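Local structure of extracellular invertase (Aspergillus kawachii, 5XH8) at residues 352-360 against 510-518; 498-508 against 559-569. The protein probably hydrolyses sucrose at its beta-fructofuranoside bond and, with high transfructosylation activity, passes fructosyl units to other sugars to build fructooligosaccharides such as 1-kestose. All coordinates share one frame; numbering follows the deposited sequence.

Contact 1 (352-360 against 510-518)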
ATOM      1  N   LEU A 352     -11.759  30.047   8.517  1.00 26.20           N
ATOM      2  CA  LEU A 352     -11.395  30.286   7.121  1.00 27.62           C
ATOM      3  C   LEU A 352     -10.437  29.193   6.604  1.00 27.81           C
ATOM      4  O   LEU A 352      -9.415  29.477   5.968  1.00 27.21           O
ATOM      5  CB  LEU A 352     -10.790  31.694   6.943  1.00 28.80           C
ATOM      6  CG  LEU A 352     -11.712  32.870   7.297  1.00 29.03           C
ATOM      7  CD1 LEU A 352     -10.953  34.186   7.154  1.00 29.54           C
ATOM      8  CD2 LEU A 352     -12.944  32.864   6.417  1.00 29.71           C
ATOM      9  N   PHE A 353     -10.786  27.940   6.888  1.00 25.52           N
ATOM     10  CA  PHE A 353      -9.948  26.809   6.500  1.00 27.31           C
ATOM     11  C   PHE A 353      -8.510  26.990   6.998  1.00 27.44           C
ATOM     12  O   PHE A 353      -7.563  26.801   6.264  1.00 26.15           O
ATOM     13  CB  PHE A 353     -10.027  26.600   4.986  1.00 27.03           C
ATOM     14  CG  PHE A 353     -11.433  26.607   4.457  1.00 26.38           C
ATOM     15  CD1 PHE A 353     -12.215  25.456   4.520  1.00 24.91           C
ATOM     16  CD2 PHE A 353     -11.983  27.770   3.910  1.00 25.19           C
ATOM     17  CE1 PHE A 353     -13.510  25.469   4.038  1.00 25.80           C
ATOM     18  CE2 PHE A 353     -13.276  27.776   3.418  1.00 25.46           C
ATOM     19  CZ  PHE A 353     -14.038  26.627   3.473  1.00 25.36           C
ATOM     20  N   GLU A 354      -8.403  27.405   8.257  1.00 28.60           N
ATOM     21  CA  GLU A 354      -7.134  27.653   8.952  1.00 31.20           C
ATOM     22  C   GLU A 354      -6.331  28.816   8.385  1.00 31.73           C
ATOM     23  O   GLU A 354      -5.125  28.833   8.508  1.00 32.36           O
ATOM     24  CB  GLU A 354      -6.301  26.357   9.050  1.00 29.68           C
ATOM     25  CG  GLU A 354      -7.158  25.242   9.628  1.00 32.78           C
ATOM     26  CD  GLU A 354      -6.448  23.929   9.862  1.00 35.87           C
ATOM     27  OE1 GLU A 354      -5.225  23.863   9.722  1.00 36.98           O
ATOM     28  OE2 GLU A 354      -7.147  22.963  10.224  1.00 39.01           O
ATOM     29  N   GLN A 355      -7.007  29.798   7.798  1.00 33.12           N
ATOM     30  CA  GLN A 355      -6.356  31.042   7.347  1.00 34.01           C
ATOM     31  C   GLN A 355      -6.640  32.246   8.271  1.00 34.74           C
ATOM     32  O   GLN A 355      -6.018  33.288   8.115  1.00 36.92           O
ATOM     33  CB  GLN A 355      -6.791  31.370   5.910  1.00 34.39           C
ATOM     34  CG  GLN A 355      -6.355  30.352   4.859  1.00 37.07           C
ATOM     35  CD  GLN A 355      -4.841  30.211   4.774  1.00 42.17           C
ATOM     36  OE1 GLN A 355      -4.298  29.114   4.775  1.00 45.40           O
ATOM     37  NE2 GLN A 355      -4.156  31.333   4.723  1.00 47.85           N
ATOM     38  N   ALA A 356      -7.547  32.105   9.236  1.00 32.92           N
ATOM     39  CA  ALA A 356      -7.957  33.235  10.076  1.00 35.27           C
ATOM     40  C   ALA A 356      -6.972  33.504  11.205  1.00 38.63           C
ATOM     41  O   ALA A 356      -7.234  33.198  12.388  1.00 43.41           O
ATOM     42  CB  ALA A 356      -9.350  33.011  10.633  1.00 34.96           C
ATOM     43  N   GLU A 357      -5.867  34.137  10.850  1.00 37.07           N
ATOM     44  CA  GLU A 357      -4.774  34.360  11.800  1.00 37.90           C
ATOM     45  C   GLU A 357      -5.123  35.292  12.974  1.00 32.70           C
ATOM     46  O   GLU A 357      -5.636  36.395  12.778  1.00 32.58           O
ATOM     47  CB  GLU A 357      -3.558  34.904  11.049  1.00 44.11           C
ATOM     48  CG  GLU A 357      -2.282  34.887  11.883  1.00 51.79           C
ATOM     49  CD  GLU A 357      -1.021  35.056  11.056  1.00 58.33           C
ATOM     50  OE1 GLU A 357      -1.106  35.394   9.844  1.00 61.00           O
ATOM     51  OE2 GLU A 357       0.060  34.843  11.643  1.00 68.51           O
ATOM     52  N   GLY A 358      -4.827  34.841  14.187  1.00 30.50           N
ATOM     53  CA  GLY A 358      -5.098  35.608  15.403  1.00 30.79           C
ATOM     54  C   GLY A 358      -6.489  35.479  16.011  1.00 30.77           C
ATOM     55  O   GLY A 358      -6.788  36.156  17.007  1.00 34.76           O
ATOM     56  N   PHE A 359      -7.348  34.627  15.440  1.00 29.85           N
ATOM     57  CA  PHE A 359      -8.674  34.365  16.015  1.00 29.17           C
ATOM     58  C   PHE A 359      -8.487  33.801  17.439  1.00 28.22           C
ATOM     59  O   PHE A 359      -7.562  33.041  17.687  1.00 27.71           O
ATOM     60  CB  PHE A 359      -9.514  33.405  15.129  1.00 28.57           C
ATOM     61  CG  PHE A 359     -10.913  33.174  15.654  1.00 27.16           C
ATOM     62  CD1 PHE A 359     -11.159  32.245  16.664  1.00 23.77           C
ATOM     63  CD2 PHE A 359     -11.980  33.907  15.164  1.00 26.93           C
ATOM     64  CE1 PHE A 359     -12.431  32.076  17.189  1.00 25.08           C
ATOM     65  CE2 PHE A 359     -13.274  33.734  15.688  1.00 26.81           C
ATOM     66  CZ  PHE A 359     -13.498  32.817  16.695  1.00 25.72           C
ATOM     67  N   PRO A 360      -9.353  34.183  18.391  1.00 26.98           N
ATOM     68  CA  PRO A 360      -9.143  33.742  19.771  1.00 26.65           C
ATOM     69  C   PRO A 360      -9.601  32.282  20.028  1.00 27.21           C
ATOM     70  O   PRO A 360     -10.574  32.018  20.748  1.00 24.39           O
ATOM     71  CB  PRO A 360      -9.941  34.762  20.563  1.00 26.68           C
ATOM     72  CG  PRO A 360     -11.058  35.110  19.652  1.00 26.93           C
ATOM     73  CD  PRO A 360     -10.440  35.166  18.300  1.00 26.84           C
ATOM     74  N   ARG A 510     -13.082  44.809  15.776  1.00 36.90           N
ATOM     75  CA  ARG A 510     -12.346  46.069  15.868  1.00 38.57           C
ATOM     76  C   ARG A 510     -11.200  45.974  16.861  1.00 37.54           C
ATOM     77  O   ARG A 510     -10.279  46.762  16.784  1.00 38.06           O
ATOM     78  CB  ARG A 510     -13.305  47.219  16.287  1.00 42.42           C
ATOM     79  CG  ARG A 510     -14.481  47.418  15.327  1.00 45.26           C
ATOM     80  CD  ARG A 510     -15.638  48.258  15.874  1.00 48.10           C
ATOM     81  NE  ARG A 510     -16.868  47.877  15.169  1.00 52.53           N
ATOM     82  CZ  ARG A 510     -18.122  48.013  15.619  1.00 53.83           C
ATOM     83  NH1 ARG A 510     -18.393  48.563  16.800  1.00 52.64           N
ATOM     84  NH2 ARG A 510     -19.130  47.567  14.874  1.00 53.05           N
ATOM     85  N   THR A 511     -11.274  45.043  17.817  1.00 34.81           N
ATOM     86  CA  THR A 511     -10.247  44.876  18.854  1.00 32.98           C
ATOM     87  C   THR A 511      -9.368  43.647  18.686  1.00 31.57           C
ATOM     88  O   THR A 511      -8.359  43.523  19.351  1.00 29.30           O
ATOM     89  CB  THR A 511     -10.903  44.741  20.233  1.00 33.67           C
ATOM     90  OG1 THR A 511     -11.659  43.514  20.310  1.00 33.46           O
ATOM     91  CG2 THR A 511     -11.834  45.914  20.484  1.00 33.84           C
ATOM     92  N   THR A 512      -9.762  42.733  17.804  1.00 32.23           N
ATOM     93  CA  THR A 512      -9.175  41.399  17.747  1.00 31.12           C
ATOM     94  C   THR A 512      -8.936  40.990  16.290  1.00 30.39           C
ATOM     95  O   THR A 512      -9.797  41.204  15.440  1.00 28.77           O
ATOM     96  CB  THR A 512     -10.130  40.406  18.443  1.00 31.14           C
ATOM     97  OG1 THR A 512     -10.490  40.905  19.756  1.00 28.09           O
ATOM     98  CG2 THR A 512      -9.479  39.019  18.559  1.00 30.73           C
ATOM     99  N   ASP A 513      -7.777  40.389  16.014  1.00 31.27           N
ATOM    100  CA  ASP A 513      -7.479  39.842  14.691  1.00 32.63           C
ATOM    101  C   ASP A 513      -8.276  38.552  14.411  1.00 32.61           C
ATOM    102  O   ASP A 513      -8.709  37.852  15.334  1.00 30.48           O
ATOM    103  CB  ASP A 513      -5.982  39.522  14.560  1.00 36.24           C
ATOM    104  CG  ASP A 513      -5.094  40.763  14.675  1.00 38.20           C
ATOM    105  OD1 ASP A 513      -5.453  41.824  14.146  1.00 42.36           O
ATOM    106  OD2 ASP A 513      -4.036  40.666  15.308  1.00 43.20           O
ATOM    107  N   GLY A 514      -8.432  38.254  13.130  1.00 32.17           N
ATOM    108  CA  GLY A 514      -8.937  36.973  12.672  1.00 33.48           C
ATOM    109  C   GLY A 514     -10.438  36.821  12.757  1.00 33.32           C
ATOM    110  O   GLY A 514     -10.936  35.703  12.643  1.00 34.93           O
ATOM    111  N   ILE A 515     -11.155  37.930  12.947  1.00 33.25           N
ATOM    112  CA  ILE A 515     -12.610  37.925  12.989  1.00 33.26           C
ATOM    113  C   ILE A 515     -13.077  38.562  11.694  1.00 33.75           C
ATOM    114  O   ILE A 515     -13.176  39.787  11.569  1.00 36.99           O
ATOM    115  CB  ILE A 515     -13.175  38.607  14.250  1.00 33.98           C
ATOM    116  CG1 ILE A 515     -12.566  37.928  15.489  1.00 34.59           C
ATOM    117  CG2 ILE A 515     -14.706  38.517  14.263  1.00 37.08           C
ATOM    118  CD1 ILE A 515     -13.181  38.293  16.811  1.00 35.72           C
ATOM    119  N   ASP A 516     -13.322  37.692  10.720  1.00 31.95           N
ATOM    120  CA  ASP A 516     -13.693  38.076   9.362  1.00 32.59           C
ATOM    121  C   ASP A 516     -14.942  38.978   9.360  1.00 31.96           C
ATOM    122  O   ASP A 516     -15.927  38.681  10.044  1.00 30.35           O
ATOM    123  CB  ASP A 516     -13.952  36.793   8.540  1.00 33.08           C
ATOM    124  CG  ASP A 516     -14.144  37.047   7.056  1.00 34.42           C
ATOM    125  OD1 ASP A 516     -13.733  38.121   6.575  1.00 35.94           O
ATOM    126  OD2 ASP A 516     -14.708  36.144   6.368  1.00 34.84           O
ATOM    127  N   SER A 517     -14.881  40.075   8.598  1.00 32.19           N
ATOM    128  CA  SER A 517     -16.040  40.961   8.380  1.00 31.47           C
ATOM    129  C   SER A 517     -16.395  41.162   6.894  1.00 32.53           C
ATOM    130  O   SER A 517     -17.240  41.994   6.572  1.00 32.81           O
ATOM    131  CB  SER A 517     -15.782  42.304   9.052  1.00 34.13           C
ATOM    132  OG  SER A 517     -14.651  42.926   8.460  1.00 37.65           O
ATOM    133  N   SER A 518     -15.780  40.370   6.010  1.00 33.63           N
ATOM    134  CA  SER A 518     -16.116  40.296   4.587  1.00 35.27           C
ATOM    135  C   SER A 518     -17.573  40.062   4.350  1.00 34.05           C
ATOM    136  O   SER A 518     -18.238  39.369   5.127  1.00 33.42           O
ATOM    137  CB  SER A 518     -15.451  39.077   3.930  1.00 37.46           C
ATOM    138  OG  SER A 518     -14.074  39.127   4.067  1.00 47.55           O
TER

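Contact 2 (498-508 against 559-569)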
ATOM      1  N   ILE A 498     -28.393  37.525  -2.998  1.00 38.28           N
ATOM      2  CA  ILE A 498     -28.566  37.747  -1.566  1.00 36.47           C
ATOM      3  C   ILE A 498     -27.194  38.070  -0.993  1.00 36.58           C
ATOM      4  O   ILE A 498     -26.220  37.346  -1.248  1.00 37.34           O
ATOM      5  CB  ILE A 498     -29.116  36.501  -0.841  1.00 40.15           C
ATOM      6  CG1 ILE A 498     -30.441  36.017  -1.465  1.00 42.12           C
ATOM      7  CG2 ILE A 498     -29.234  36.754   0.667  1.00 39.72           C
ATOM      8  CD1 ILE A 498     -31.694  36.603  -0.871  1.00 44.96           C
ATOM      9  N   ILE A 499     -27.131  39.132  -0.194  1.00 35.72           N
ATOM     10  CA  ILE A 499     -25.900  39.635   0.406  1.00 35.00           C
ATOM     11  C   ILE A 499     -26.033  39.652   1.934  1.00 32.34           C
ATOM     12  O   ILE A 499     -27.076  39.996   2.465  1.00 29.91           O
ATOM     13  CB  ILE A 499     -25.590  41.084  -0.055  1.00 38.56           C
ATOM     14  CG1 ILE A 499     -25.605  41.193  -1.589  1.00 40.67           C
ATOM     15  CG2 ILE A 499     -24.263  41.587   0.528  1.00 36.02           C
ATOM     16  CD1 ILE A 499     -24.588  40.353  -2.306  1.00 41.87           C
ATOM     17  N   VAL A 500     -24.979  39.243   2.629  1.00 31.78           N
ATOM     18  CA  VAL A 500     -24.871  39.459   4.059  1.00 30.71           C
ATOM     19  C   VAL A 500     -23.745  40.480   4.227  1.00 31.13           C
ATOM     20  O   VAL A 500     -22.567  40.186   3.968  1.00 30.13           O
ATOM     21  CB  VAL A 500     -24.581  38.163   4.851  1.00 30.68           C
ATOM     22  CG1 VAL A 500     -24.634  38.442   6.345  1.00 31.47           C
ATOM     23  CG2 VAL A 500     -25.583  37.066   4.501  1.00 30.77           C
ATOM     24  N   ASP A 501     -24.123  41.694   4.612  1.00 32.63           N
ATOM     25  CA  ASP A 501     -23.146  42.738   4.975  1.00 33.82           C
ATOM     26  C   ASP A 501     -22.739  42.567   6.446  1.00 31.10           C
ATOM     27  O   ASP A 501     -23.561  42.718   7.365  1.00 32.50           O
ATOM     28  CB  ASP A 501     -23.767  44.112   4.753  1.00 35.90           C
ATOM     29  CG  ASP A 501     -22.820  45.266   5.072  1.00 37.51           C
ATOM     30  OD1 ASP A 501     -21.690  45.092   5.606  1.00 35.32           O
ATOM     31  OD2 ASP A 501     -23.257  46.390   4.784  1.00 41.59           O
ATOM     32  N   ARG A 502     -21.458  42.280   6.656  1.00 29.69           N
ATOM     33  CA  ARG A 502     -20.905  42.051   7.988  1.00 30.90           C
ATOM     34  C   ARG A 502     -19.929  43.144   8.448  1.00 30.84           C
ATOM     35  O   ARG A 502     -19.290  43.012   9.513  1.00 29.03           O
ATOM     36  CB  ARG A 502     -20.233  40.655   8.034  1.00 29.94           C
ATOM     37  CG  ARG A 502     -21.225  39.506   7.909  1.00 29.41           C
ATOM     38  CD  ARG A 502     -20.594  38.149   8.201  1.00 29.40           C
ATOM     39  NE  ARG A 502     -19.449  37.915   7.321  1.00 29.18           N
ATOM     40  CZ  ARG A 502     -18.465  37.040   7.527  1.00 29.05           C
ATOM     41  NH1 ARG A 502     -18.458  36.225   8.579  1.00 27.18           N
ATOM     42  NH2 ARG A 502     -17.486  36.967   6.632  1.00 29.21           N
ATOM     43  N   SER A 503     -19.826  44.234   7.686  1.00 29.98           N
ATOM     44  CA  SER A 503     -18.910  45.316   8.051  1.00 31.02           C
ATOM     45  C   SER A 503     -19.130  45.853   9.478  1.00 31.14           C
ATOM     46  O   SER A 503     -18.175  46.220  10.122  1.00 33.48           O
ATOM     47  CB  SER A 503     -18.986  46.464   7.039  1.00 32.35           C
ATOM     48  OG  SER A 503     -20.302  46.983   6.976  1.00 31.90           O
ATOM     49  N   ASN A 504     -20.362  45.839   9.984  1.00 32.35           N
ATOM     50  CA  ASN A 504     -20.679  46.341  11.332  1.00 32.61           C
ATOM     51  C   ASN A 504     -21.116  45.264  12.335  1.00 33.24           C
ATOM     52  O   ASN A 504     -21.536  45.605  13.450  1.00 31.49           O
ATOM     53  CB  ASN A 504     -21.791  47.411  11.196  1.00 36.07           C
ATOM     54  CG  ASN A 504     -21.925  48.314  12.426  1.00 37.58           C
ATOM     55  OD1 ASN A 504     -23.038  48.546  12.931  1.00 38.60           O
ATOM     56  ND2 ASN A 504     -20.811  48.838  12.897  1.00 35.37           N
ATOM     57  N   THR A 505     -21.004  43.971  11.960  1.00 32.43           N
ATOM     58  CA  THR A 505     -21.586  42.851  12.727  1.00 28.35           C
ATOM     59  C   THR A 505     -20.974  42.725  14.112  1.00 28.06           C
ATOM     60  O   THR A 505     -21.700  42.524  15.087  1.00 26.66           O
ATOM     61  CB  THR A 505     -21.418  41.494  11.976  1.00 29.89           C
ATOM     62  OG1 THR A 505     -22.234  41.480  10.806  1.00 28.37           O
ATOM     63  CG2 THR A 505     -21.791  40.297  12.846  1.00 29.34           C
ATOM     64  N   SER A 506     -19.647  42.838  14.185  1.00 29.21           N
ATOM     65  CA  SER A 506     -18.886  42.495  15.387  1.00 28.21           C
ATOM     66  C   SER A 506     -17.992  43.613  15.918  1.00 28.56           C
ATOM     67  O   SER A 506     -16.987  43.943  15.300  1.00 28.75           O
ATOM     68  CB  SER A 506     -18.000  41.285  15.124  1.00 28.34           C
ATOM     69  OG  SER A 506     -17.393  40.879  16.335  1.00 27.12           O
ATOM     70  N   ALA A 507     -18.327  44.131  17.100  1.00 29.96           N
ATOM     71  CA  ALA A 507     -17.449  45.068  17.824  1.00 33.11           C
ATOM     72  C   ALA A 507     -16.126  44.413  18.239  1.00 33.33           C
ATOM     73  O   ALA A 507     -15.124  45.104  18.410  1.00 32.48           O
ATOM     74  CB  ALA A 507     -18.160  45.634  19.042  1.00 32.95           C
ATOM     75  N   ALA A 508     -16.118  43.084  18.391  1.00 31.98           N
ATOM     76  CA  ALA A 508     -14.869  42.345  18.646  1.00 31.61           C
ATOM     77  C   ALA A 508     -13.902  42.347  17.470  1.00 29.70           C
ATOM     78  O   ALA A 508     -12.685  42.328  17.670  1.00 28.83           O
ATOM     79  CB  ALA A 508     -15.172  40.920  19.081  1.00 33.58           C
ATOM     80  N   PHE A 559     -32.195  27.711  -2.197  1.00 32.81           N
ATOM     81  CA  PHE A 559     -31.064  28.593  -1.982  1.00 31.96           C
ATOM     82  C   PHE A 559     -30.648  28.488  -0.537  1.00 30.10           C
ATOM     83  O   PHE A 559     -31.504  28.474   0.341  1.00 30.91           O
ATOM     84  CB  PHE A 559     -31.441  30.028  -2.277  1.00 31.22           C
ATOM     85  CG  PHE A 559     -30.357  31.009  -1.996  1.00 28.38           C
ATOM     86  CD1 PHE A 559     -30.234  31.593  -0.735  1.00 29.21           C
ATOM     87  CD2 PHE A 559     -29.460  31.354  -2.976  1.00 28.81           C
ATOM     88  CE1 PHE A 559     -29.226  32.504  -0.473  1.00 28.32           C
ATOM     89  CE2 PHE A 559     -28.455  32.267  -2.726  1.00 29.59           C
ATOM     90  CZ  PHE A 559     -28.348  32.855  -1.475  1.00 29.40           C
ATOM     91  N   ALA A 560     -29.335  28.411  -0.309  1.00 29.65           N
ATOM     92  CA  ALA A 560     -28.769  28.489   1.045  1.00 28.87           C
ATOM     93  C   ALA A 560     -27.452  29.231   1.055  1.00 26.98           C
ATOM     94  O   ALA A 560     -26.598  28.987   0.209  1.00 25.22           O
ATOM     95  CB  ALA A 560     -28.594  27.097   1.653  1.00 28.59           C
ATOM     96  N   LEU A 561     -27.300  30.120   2.039  1.00 28.44           N
ATOM     97  CA  LEU A 561     -26.084  30.901   2.252  1.00 28.98           C
ATOM     98  C   LEU A 561     -25.847  31.013   3.766  1.00 28.62           C
ATOM     99  O   LEU A 561     -26.711  31.536   4.492  1.00 27.97           O
ATOM    100  CB  LEU A 561     -26.234  32.291   1.664  1.00 30.72           C
ATOM    101  CG  LEU A 561     -25.154  33.348   1.967  1.00 34.14           C
ATOM    102  CD1 LEU A 561     -23.783  32.915   1.534  1.00 35.52           C
ATOM    103  CD2 LEU A 561     -25.490  34.644   1.252  1.00 37.18           C
ATOM    104  N   SER A 562     -24.695  30.536   4.236  1.00 26.39           N
ATOM    105  CA  SER A 562     -24.427  30.469   5.674  1.00 26.90           C
ATOM    106  C   SER A 562     -23.088  31.076   6.034  1.00 25.57           C
ATOM    107  O   SER A 562     -22.130  30.996   5.269  1.00 25.78           O
ATOM    108  CB  SER A 562     -24.525  29.028   6.177  1.00 27.69           C
ATOM    109  OG  SER A 562     -25.661  28.394   5.630  1.00 28.27           O
ATOM    110  N   THR A 563     -23.022  31.670   7.218  1.00 25.28           N
ATOM    111  CA  THR A 563     -21.840  32.409   7.625  1.00 25.25           C
ATOM    112  C   THR A 563     -21.795  32.588   9.130  1.00 24.13           C
ATOM    113  O   THR A 563     -22.700  32.130   9.839  1.00 23.78           O
ATOM    114  CB  THR A 563     -21.767  33.774   6.900  1.00 27.15           C
ATOM    115  OG1 THR A 563     -20.514  34.414   7.183  1.00 26.42           O
ATOM    116  CG2 THR A 563     -22.940  34.689   7.341  1.00 27.74           C
ATOM    117  N   TRP A 564     -20.721  33.232   9.603  1.00 24.83           N
ATOM    118  CA  TRP A 564     -20.518  33.559  11.013  1.00 23.97           C
ATOM    119  C   TRP A 564     -20.931  35.012  11.296  1.00 24.97           C
ATOM    120  O   TRP A 564     -20.475  35.933  10.606  1.00 23.23           O
ATOM    121  CB  TRP A 564     -19.047  33.363  11.404  1.00 25.61           C
ATOM    122  CG  TRP A 564     -18.600  31.944  11.306  1.00 24.71           C
ATOM    123  CD1 TRP A 564     -17.827  31.401  10.334  1.00 26.24           C
ATOM    124  CD2 TRP A 564     -18.927  30.884  12.210  1.00 24.78           C
ATOM    125  NE1 TRP A 564     -17.655  30.049  10.568  1.00 26.49           N
ATOM    126  CE2 TRP A 564     -18.311  29.712  11.722  1.00 25.58           C
ATOM    127  CE3 TRP A 564     -19.649  30.818  13.405  1.00 24.63           C
ATOM    128  CZ2 TRP A 564     -18.427  28.471  12.368  1.00 24.48           C
ATOM    129  CZ3 TRP A 564     -19.777  29.570  14.053  1.00 25.58           C
ATOM    130  CH2 TRP A 564     -19.159  28.414  13.523  1.00 24.67           C
ATOM    131  N   VAL A 565     -21.792  35.197  12.295  1.00 25.74           N
ATOM    132  CA  VAL A 565     -22.209  36.531  12.730  1.00 27.33           C
ATOM    133  C   VAL A 565     -21.849  36.716  14.201  1.00 27.52           C
ATOM    134  O   VAL A 565     -22.640  36.466  15.089  1.00 29.46           O
ATOM    135  CB  VAL A 565     -23.694  36.832  12.409  1.00 27.64           C
ATOM    136  CG1 VAL A 565     -23.842  37.096  10.927  1.00 26.97           C
ATOM    137  CG2 VAL A 565     -24.640  35.722  12.848  1.00 28.93           C
ATOM    138  N   ARG A 566     -20.611  37.140  14.437  1.00 25.72           N
ATOM    139  CA  ARG A 566     -20.051  37.084  15.766  1.00 26.40           C
ATOM    140  C   ARG A 566     -20.253  38.424  16.524  1.00 27.51           C
ATOM    141  O   ARG A 566     -19.294  39.101  16.884  1.00 27.13           O
ATOM    142  CB  ARG A 566     -18.590  36.612  15.677  1.00 28.35           C
ATOM    143  CG  ARG A 566     -18.511  35.115  15.325  1.00 30.21           C
ATOM    144  CD  ARG A 566     -17.170  34.392  15.569  1.00 33.63           C
ATOM    145  NE  ARG A 566     -16.449  34.372  14.345  1.00 35.99           N
ATOM    146  CZ  ARG A 566     -16.027  33.343  13.611  1.00 30.43           C
ATOM    147  NH1 ARG A 566     -16.065  32.050  13.966  1.00 31.69           N
ATOM    148  NH2 ARG A 566     -15.450  33.687  12.481  1.00 27.70           N
ATOM    149  N   SER A 567     -21.519  38.765  16.784  1.00 28.03           N
ATOM    150  CA  SER A 567     -21.848  39.974  17.553  1.00 28.93           C
ATOM    151  C   SER A 567     -21.450  39.773  19.018  1.00 29.04           C
ATOM    152  O   SER A 567     -21.572  38.666  19.575  1.00 28.86           O
ATOM    153  CB  SER A 567     -23.335  40.349  17.412  1.00 28.28           C
ATOM    154  OG  SER A 567     -24.166  39.510  18.191  1.00 30.15           O
ATOM    155  N   TRP A 568     -20.961  40.854  19.624  1.00 28.63           N
ATOM    156  CA  TRP A 568     -20.504  40.870  21.010  1.00 29.31           C
ATOM    157  C   TRP A 568     -21.570  41.252  22.053  1.00 30.06           C
ATOM    158  O   TRP A 568     -21.718  40.548  23.052  1.00 29.21           O
ATOM    159  CB  TRP A 568     -19.311  41.833  21.140  1.00 29.37           C
ATOM    160  CG  TRP A 568     -18.838  41.944  22.544  1.00 29.71           C
ATOM    161  CD1 TRP A 568     -19.131  42.943  23.433  1.00 29.69           C
ATOM    162  CD2 TRP A 568     -18.010  41.011  23.247  1.00 30.22           C
ATOM    163  NE1 TRP A 568     -18.536  42.681  24.640  1.00 30.36           N
ATOM    164  CE2 TRP A 568     -17.850  41.503  24.562  1.00 29.44           C
ATOM    165  CE3 TRP A 568     -17.395  39.800  22.898  1.00 29.88           C
ATOM    166  CZ2 TRP A 568     -17.082  40.843  25.518  1.00 30.83           C
ATOM    167  CZ3 TRP A 568     -16.639  39.133  23.859  1.00 29.12           C
ATOM    168  CH2 TRP A 568     -16.486  39.657  25.147  1.00 30.18           C
ATOM    169  N   TYR A 569     -22.239  42.392  21.846  1.00 30.46           N
ATOM    170  CA  TYR A 569     -23.032  43.054  22.896  1.00 32.35           C
ATOM    171  C   TYR A 569     -24.341  42.311  23.151  1.00 32.37           C
ATOM    172  O   TYR A 569     -25.020  41.882  22.217  1.00 29.13           O
ATOM    173  CB  TYR A 569     -23.320  44.546  22.545  1.00 33.50           C
ATOM    174  CG  TYR A 569     -22.128  45.464  22.695  1.00 33.47           C
ATOM    175  CD1 TYR A 569     -21.722  45.913  23.956  1.00 34.83           C
ATOM    176  CD2 TYR A 569     -21.394  45.894  21.585  1.00 35.68           C
ATOM    177  CE1 TYR A 569     -20.614  46.751  24.110  1.00 33.72           C
ATOM    178  CE2 TYR A 569     -20.285  46.741  21.733  1.00 35.27           C
ATOM    179  CZ  TYR A 569     -19.907  47.161  23.006  1.00 33.51           C
ATOM    180  OH  TYR A 569     -18.818  47.974  23.169  1.00 33.02           O
TER

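Contact 1 (352-360 against 510-518)
Phe359 and Gly514 bring the two loops closest, their CA atoms 4.2 Å apart, and the contact that results illustrates how irregular chains can pack closely with no hydrogen bond between them. Its first component is carbonyl against carbon. The O of Gly514 lies at the edge of the Phe359 ring, in its plane and 3.3 Å from CD2, an arrangement probably helped by the slight positive charge of the ring's rim. Ala356 CB touches the same oxygen. A CA-H...O contact, Phe359 CA to Asp513 O at 3.6 Å, adds to this, and Glu357 O rests 3.4 Å from Gly514 CA.

Two glycines stand where the backbones come together: Gly358, in the type II turn from Ala356 to Phe359, and Gly514, both with positive phi (86° and 79°).

The apolar component is small. Phe359 CG stands anti to its own N (chi1 -177°), which carries the ring past the Gly514 carbonyl until CD2 reaches Ile515 CG1 at 4.1 Å; the two side chains cross at about a right angle. Beside them the Pro360 ring meets the methyl of Thr512, CD to CG2 at 4.0 Å.

A mixed contact lies at the other end: Leu352 CD2 is 3.7 Å from Asp516 OD2, an oxygen salt-bridged to Arg502. The other carboxylate oxygen, OD1, accepts from Ser518 N, which closes an Asx turn, and also from Ser518 OG; both bonds hold the acid's orientation from within its own loop.

The loop 352-360 follows strand 341-348 and leads into helix 361-364, with Pro360 as N-cap, whereas 510-518 runs from strand 497-501 toward strand 520-523; the contact therefore joins the propeller domain to the C-terminal beta-sandwich.

Contact 2 (498-508 against 559-569)
Arg566 O accepts the shortest bond of the contact, 2.7 Å from Ser506 OG, which stands anti to its own N (chi1 -173°) and comes in tilted from the carbonyl plane. Here the chains run close: Thr505 O accepts a CA-H...O contact from Ser567 CA, and Thr505 CG2 packs on the backbone at Val565 and Arg566. Farther on, Ala507 CB rests 3.6 Å from Tyr569 CE2.

The second bond runs from Arg502 NH1 to Trp564 O at 2.9 Å and is nearly straight (167° at the hydrogen), the acceptor lying in the guanidinium plane and the donor on a carbonyl lone pair. The pair exemplifies how a buried arginine can tie off a strand end. A bend at chi3 turns the guanidinium group toward the end of strand 559-564, where Thr563 OG1 sits over one face without bonding to it; that hydroxyl pairs with Glu520 instead. The remaining guanidinium nitrogens, NE and NH2, find their partners in the loop 510-518.

Nearer the start of both segments the contact is mainly apolar. Ile498 CB and CG1 lie against the Phe559 ring, CB 3.8 Å from CZ, while Val500 CG2 and Leu561 CD2 meet at 4.1 Å as their side chains slide past each other in opposite directions.

Strands 498-501 and 559-564 belong to different sheets, and their axes, 9.0 Å apart, run nearly parallel at 9°. Side chains meeting face to face across that gap form the hydrophobic interior of a beta-sandwich, the fold of the C-terminal domain in glycoside hydrolase family 32.

In the fold
Together the two contacts contrast an interface between domains with the interior of one of them. Contact 2 is buried and lies within the C-terminal sandwich, packing strands of its two sheets against each other through aliphatic and aromatic side chains, with two side-chain hydrogen bonds. Contact 1 is partly exposed, smaller in buried area, and joins loops of the two domains through carbonyl and van der Waals contacts. Their segments alternate along the chain, and 510-518 lies just beyond 498-508 in the sandwich. Arg502 of contact 2 also reaches the 510-518 loop, while Phe359 packs on the guanidinium carbon of Arg566, CE2 to CZ at 3.5 Å.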